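Local coordinates for autophagy protein 5 (Saccharomyces cerevisiae, PDB 2DYO) that takes part in cytoplasm-to-vacuole transport and autophagic vesicle formation, and is required for selective autophagy of the nucleus and of mitochondria, at residues Q150-V154 / R274-F279. Residues are numbered along the deposited sequence; the frame is centred on the assembly and turned at random.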
loop_
_atom_site.group_PDB
_atom_site.type_symbol
_atom_site.label_atom_id
_atom_site.label_comp_id
_atom_site.label_asym_id
_atom_site.label_seq_id
_atom_site.Cartn_x
_atom_site.Cartn_y
_atom_site.Cartn_z
ATOM N N GLN A 150 -6.657 4.269 -10.695
ATOM C CA GLN A 150 -7.095 4.433 -9.311
ATOM C C GLN A 150 -7.357 5.925 -9.093
ATOM O O GLN A 150 -8.388 6.316 -8.548
ATOM C CB GLN A 150 -6.007 3.978 -8.328
ATOM C CG GLN A 150 -5.861 2.471 -8.128
ATOM C CD GLN A 150 -7.104 1.831 -7.541
ATOM O OE1 GLN A 150 -8.078 1.567 -8.251
ATOM N NE2 GLN A 150 -7.085 1.589 -6.234
ATOM N N TRP A 151 -6.414 6.756 -9.528
ATOM C CA TRP A 151 -6.560 8.193 -9.353
ATOM C C TRP A 151 -7.687 8.795 -10.167
ATOM O O TRP A 151 -8.268 9.799 -9.779
ATOM C CB TRP A 151 -5.246 8.918 -9.647
ATOM C CG TRP A 151 -4.357 9.001 -8.445
ATOM C CD1 TRP A 151 -3.297 8.192 -8.145
ATOM C CD2 TRP A 151 -4.491 9.912 -7.349
ATOM N NE1 TRP A 151 -2.764 8.543 -6.926
ATOM C CE2 TRP A 151 -3.480 9.594 -6.416
ATOM C CE3 TRP A 151 -5.373 10.969 -7.063
ATOM C CZ2 TRP A 151 -3.324 10.297 -5.212
ATOM C CZ3 TRP A 151 -5.215 11.667 -5.865
ATOM C CH2 TRP A 151 -4.198 11.325 -4.957
ATOM N N LYS A 152 -7.996 8.180 -11.307
ATOM C CA LYS A 152 -9.089 8.678 -12.134
ATOM C C LYS A 152 -10.408 8.485 -11.376
ATOM O O LYS A 152 -11.276 9.359 -11.373
ATOM C CB LYS A 152 -9.118 7.941 -13.472
ATOM C CG LYS A 152 -10.052 8.552 -14.493
ATOM C CD LYS A 152 -10.035 7.761 -15.814
ATOM C CE LYS A 152 -11.056 8.321 -16.804
ATOM N NZ LYS A 152 -11.075 7.525 -18.064
ATOM N N GLN A 153 -10.556 7.337 -10.722
ATOM C CA GLN A 153 -11.764 7.067 -9.946
ATOM C C GLN A 153 -11.818 8.046 -8.766
ATOM O O GLN A 153 -12.865 8.610 -8.448
ATOM C CB GLN A 153 -11.751 5.642 -9.387
ATOM C CG GLN A 153 -11.750 4.536 -10.415
ATOM C CD GLN A 153 -11.518 3.171 -9.782
ATOM O OE1 GLN A 153 -12.337 2.686 -8.992
ATOM N NE2 GLN A 153 -10.390 2.546 -10.120
ATOM N N VAL A 154 -10.674 8.225 -8.114
ATOM C CA VAL A 154 -10.578 9.129 -6.972
ATOM C C VAL A 154 -10.996 10.544 -7.362
ATOM O O VAL A 154 -11.793 11.168 -6.670
ATOM C CB VAL A 154 -9.141 9.147 -6.390
ATOM C CG1 VAL A 154 -8.984 10.278 -5.391
ATOM C CG2 VAL A 154 -8.850 7.814 -5.715
ATOM N N ARG A 274 -4.724 9.439 3.523
ATOM C CA ARG A 274 -5.015 8.638 2.331
ATOM C C ARG A 274 -3.700 8.075 1.797
ATOM O O ARG A 274 -2.637 8.658 2.015
ATOM C CB ARG A 274 -5.684 9.482 1.243
ATOM C CG ARG A 274 -4.788 10.559 0.643
ATOM C CD ARG A 274 -5.502 11.283 -0.486
ATOM N NE ARG A 274 -4.713 12.403 -0.995
ATOM C CZ ARG A 274 -5.118 13.231 -1.952
ATOM N NH1 ARG A 274 -6.307 13.071 -2.512
ATOM N NH2 ARG A 274 -4.333 14.228 -2.343
ATOM N N SER A 275 -3.777 6.942 1.107
ATOM C CA SER A 275 -2.596 6.302 0.547
ATOM C C SER A 275 -2.193 6.934 -0.790
ATOM O O SER A 275 -2.904 7.796 -1.315
ATOM C CB SER A 275 -2.849 4.804 0.384
ATOM O OG SER A 275 -3.138 4.209 1.644
ATOM N N PHE A 276 -1.065 6.488 -1.342
ATOM C CA PHE A 276 -0.533 7.049 -2.585
ATOM C C PHE A 276 -1.344 6.789 -3.857
ATOM O O PHE A 276 -1.016 7.328 -4.913
ATOM C CB PHE A 276 0.922 6.590 -2.787
ATOM C CG PHE A 276 1.054 5.252 -3.459
ATOM C CD1 PHE A 276 1.439 5.167 -4.797
ATOM C CD2 PHE A 276 0.799 4.077 -2.758
ATOM C CE1 PHE A 276 1.564 3.924 -5.431
ATOM C CE2 PHE A 276 0.920 2.825 -3.379
ATOM C CZ PHE A 276 1.304 2.749 -4.721
ATOM N N ASP A 277 -2.389 5.970 -3.765
ATOM C CA ASP A 277 -3.229 5.709 -4.932
ATOM C C ASP A 277 -4.496 6.559 -4.849
ATOM O O ASP A 277 -5.410 6.406 -5.657
ATOM C CB ASP A 277 -3.600 4.227 -5.037
ATOM C CG ASP A 277 -4.435 3.738 -3.867
ATOM O OD1 ASP A 277 -4.904 2.584 -3.942
ATOM O OD2 ASP A 277 -4.617 4.488 -2.880
ATOM N N GLY A 278 -4.538 7.457 -3.865
ATOM C CA GLY A 278 -5.684 8.339 -3.707
ATOM C C GLY A 278 -6.798 7.846 -2.801
ATOM O O GLY A 278 -7.677 8.621 -2.416
ATOM N N PHE A 279 -6.774 6.565 -2.457
ATOM C CA PHE A 279 -7.797 6.000 -1.585
ATOM C C PHE A 279 -7.364 5.960 -0.126
ATOM O O PHE A 279 -6.186 5.742 0.181
ATOM C CB PHE A 279 -8.157 4.567 -2.007
ATOM C CG PHE A 279 -9.159 4.487 -3.123
ATOM C CD1 PHE A 279 -8.749 4.467 -4.451
ATOM C CD2 PHE A 279 -10.521 4.430 -2.843
ATOM C CE1 PHE A 279 -9.685 4.388 -5.487
ATOM C CE2 PHE A 279 -11.461 4.351 -3.871
ATOM C CZ PHE A 279 -11.041 4.331 -5.194
#
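The indole of Trp151 lies with one face against the backbone of Asp277 and Gly278. From CB the ring reaches out along the turn: CG and CD1 come up to the carbonyl of Asp277, with Trp151 CD1 3.7 Å from Asp277 O. Trp151 NE1 then donates to Phe276 O, 2.9 Å away, which sits close to the indole plane; the N-H...O angle is 153°, somewhat bent, and Trp147 NE1 gives the same oxygen a second hydrogen bond. Farther out, Trp151 CZ2 is 3.4 Å from Gly278 N, and Gly278 CA makes a CH-pi contact, 3.6 Å from the centroid of the Trp151 six-membered ring. At the far rim CH2 meets the flat face of the Arg274 guanidinium over its centre, the two planes 79° apart; Arg274 NH1 is itself bonded to Tyr270 OH. Were Trp151 an alanine, Phe276 O would probably lose this donor, though not Trp147 NE1, and Gly278 CA and the Arg274 guanidinium the ring they rest on.

Residues 275-278 form a type I beta turn leading into strand 280-286 of the UblB ubiquitin-like domain, and helix 142-159 of the alpha-helical region packs on it, so this buried contact joins two domains. Gly278 has a positive phi, and a side chain there would clash with Val154 CG2. That methyl, held anti to its own carbonyl carbon, also presses on Phe279, with Val154 CG2 3.5 Å from Phe279 CE1. Gln150 bends at chi2 (-63°), which brings Gln150 NE2 to Asp277 OD1 in a weak, 3.3 Å hydrogen bond; Tyr281 OH is the stronger partner of that oxygen. Asp277 OD2 accepts from Phe279 N at 3.0 Å, an Asx turn that braces the carboxylate from within its own loop.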